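Local coordinates for protein lipolytic enzyme (Clostridium thermocellum, PDB 2VPT) that is the catalytic domain of a cellulosomal family 3 carbohydrate esterase, an SGNH-type hydrolase of acetylxylan esterase class that probably removes acetyl groups from xylan, at residues V45-S50 and N80-D85. Residues are numbered along the deposited sequence; the frame is centred on the assembly and turned at random.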
loop_
_atom_site.group_PDB
_atom_site.type_symbol
_atom_site.label_atom_id
_atom_site.label_comp_id
_atom_site.label_asym_id
_atom_site.label_seq_id
_atom_site.Cartn_x
_atom_site.Cartn_y
_atom_site.Cartn_z
ATOM N N VAL A 45 14.677 3.934 0.306
ATOM C CA VAL A 45 14.886 2.549 0.649
ATOM C C VAL A 45 13.883 2.034 1.677
ATOM O O VAL A 45 13.356 2.783 2.498
ATOM C CB VAL A 45 16.353 2.309 1.131
ATOM C CG1 VAL A 45 17.361 2.682 0.039
ATOM C CG2 VAL A 45 16.658 3.062 2.430
ATOM N N GLY A 46 13.658 0.733 1.634
ATOM C CA GLY A 46 12.689 0.066 2.496
ATOM C C GLY A 46 12.101 -1.129 1.775
ATOM O O GLY A 46 12.225 -1.233 0.550
ATOM N N SER A 47 11.497 -2.060 2.499
ATOM C CA SER A 47 10.997 -3.261 1.838
ATOM C C SER A 47 9.588 -3.104 1.274
ATOM O O SER A 47 9.218 -3.828 0.341
ATOM C CB SER A 47 11.106 -4.501 2.727
ATOM O OG SER A 47 12.471 -4.773 3.001
ATOM N N GLN A 48 8.806 -2.147 1.788
ATOM C CA GLN A 48 7.472 -1.899 1.222
ATOM C C GLN A 48 7.650 -1.290 -0.156
ATOM O O GLN A 48 8.689 -0.700 -0.439
ATOM C CB GLN A 48 6.694 -0.901 2.064
ATOM C CG GLN A 48 6.501 -1.284 3.530
ATOM C CD GLN A 48 5.373 -2.232 3.734
ATOM O OE1 GLN A 48 5.469 -3.415 3.382
ATOM N NE2 GLN A 48 4.282 -1.730 4.294
ATOM N N ARG A 49 6.657 -1.436 -1.026
ATOM C CA ARG A 49 6.708 -0.762 -2.326
ATOM C C ARG A 49 5.299 -0.406 -2.761
ATOM O O ARG A 49 4.438 -1.271 -2.928
ATOM C CB ARG A 49 7.464 -1.604 -3.372
ATOM C CG ARG A 49 7.650 -0.927 -4.741
ATOM C CD ARG A 49 9.038 -1.144 -5.441
ATOM N NE ARG A 49 9.747 -2.385 -5.132
ATOM C CZ ARG A 49 11.064 -2.599 -5.270
ATOM N NH1 ARG A 49 11.892 -1.648 -5.692
ATOM N NH2 ARG A 49 11.572 -3.782 -4.954
ATOM N N SER A 50 5.066 0.895 -2.914
ATOM C CA SER A 50 3.770 1.394 -3.327
ATOM C C SER A 50 3.891 2.804 -3.857
ATOM O O SER A 50 4.785 3.550 -3.459
ATOM C CB SER A 50 2.766 1.375 -2.174
ATOM O OG SER A 50 3.080 2.292 -1.139
ATOM N N ASN A 80 19.512 -2.378 9.373
ATOM C CA ASN A 80 20.630 -3.230 8.971
ATOM C C ASN A 80 20.483 -3.706 7.527
ATOM O O ASN A 80 21.467 -3.798 6.796
ATOM C CB ASN A 80 20.788 -4.407 9.936
ATOM C CG ASN A 80 21.401 -3.991 11.274
ATOM O OD1 ASN A 80 21.065 -4.549 12.325
ATOM N ND2 ASN A 80 22.296 -3.007 11.239
ATOM N N THR A 81 19.252 -3.984 7.100
ATOM C CA THR A 81 18.997 -4.446 5.745
ATOM C C THR A 81 19.245 -3.354 4.710
ATOM O O THR A 81 19.880 -3.592 3.682
ATOM C CB THR A 81 17.555 -4.957 5.609
ATOM O OG1 THR A 81 17.382 -6.119 6.433
ATOM C CG2 THR A 81 17.223 -5.315 4.164
ATOM N N HIS A 82 18.776 -2.142 4.992
ATOM C CA HIS A 82 18.771 -1.077 3.978
ATOM C C HIS A 82 19.869 -0.036 4.148
ATOM O O HIS A 82 20.153 0.707 3.212
ATOM C CB HIS A 82 17.395 -0.415 3.934
ATOM C CG HIS A 82 16.307 -1.367 3.564
ATOM N ND1 HIS A 82 16.193 -1.903 2.299
ATOM C CD2 HIS A 82 15.319 -1.921 4.302
ATOM C CE1 HIS A 82 15.164 -2.729 2.271
ATOM N NE2 HIS A 82 14.620 -2.766 3.475
ATOM N N ASN A 83 20.470 0.009 5.333
ATOM C CA ASN A 83 21.593 0.902 5.631
ATOM C C ASN A 83 21.408 2.324 5.091
ATOM O O ASN A 83 22.238 2.845 4.359
ATOM C CB ASN A 83 22.918 0.289 5.144
ATOM C CG ASN A 83 24.130 0.975 5.732
ATOM O OD1 ASN A 83 24.105 1.462 6.862
ATOM N ND2 ASN A 83 25.205 1.019 4.955
ATOM N N PRO A 84 20.318 2.982 5.485
ATOM C CA PRO A 84 20.071 4.315 4.971
ATOM C C PRO A 84 21.043 5.354 5.525
ATOM O O PRO A 84 21.540 5.208 6.638
ATOM C CB PRO A 84 18.670 4.621 5.492
ATOM C CG PRO A 84 18.562 3.813 6.729
ATOM C CD PRO A 84 19.285 2.561 6.444
ATOM N N ASP A 85 21.266 6.404 4.754
ATOM C CA ASP A 85 22.017 7.575 5.222
ATOM C C ASP A 85 21.143 8.484 6.087
ATOM O O ASP A 85 21.620 9.137 7.014
ATOM C CB ASP A 85 22.557 8.351 4.023
ATOM C CG ASP A 85 23.449 7.509 3.151
ATOM O OD1 ASP A 85 24.445 6.984 3.686
ATOM O OD2 ASP A 85 23.152 7.355 1.952
HETATM O O HOH W 1 13.244 -3.884 5.539
#
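The His82 imidazole has Gly46 on one face and Thr81, its own neighbour in the chain, on the other. Gly46 CA sits 3.6 Å from the ring centroid, only 13° off the normal, a CH-pi contact over the middle of the ring. On the opposite face the methyl CG2 of Thr81 lies 3.7 Å above the plane, also over the centre. Ser47 OG and a water are at the edge, in the ring plane. The water is hydrogen-bonded to His82 NE2 at 2.7 Å and to Ser47 OG at 2.8 Å, and so bridges the two side chains. Ser47 OG itself is 3.0 Å from His82 NE2. Both statements hold for one of two modelled conformers of Ser47, so the bridge may not be permanent. CG of His82 is anti to the carbonyl carbon (chi1 -61°), which turns the ring toward the backbone of Gly46. At the backbone angles of Gly46 a side chain would be jammed against the carbonyl O of Val45, which favours glycine. The domain is an SGNH hydrolase with a central, mainly parallel sheet. The contact joins the turn linking strands 41-44 and 48-49 to the C-terminal end of helix 68-82, just before strand 86-90. Asn83, with positive phi, is the first residue to leave the helix. Val45 is near the bound calcium, whose site includes Asp43 and Phe44. Val45 CG2 touches both His82 and Pro84. Val45 CG2 lies 3.9 Å from His82 CB. The same methyl, Val45 CG2, is 4.0 Å from Pro84 CB. Val45 and Pro84 pack as apolar side chains, beside the CB of His82. Met9 of strand 5-12 touches all three side chains and extends this packing to the sheet. Glu61 touches the His82 side chain and accepts a hydrogen bond from Ser47 N.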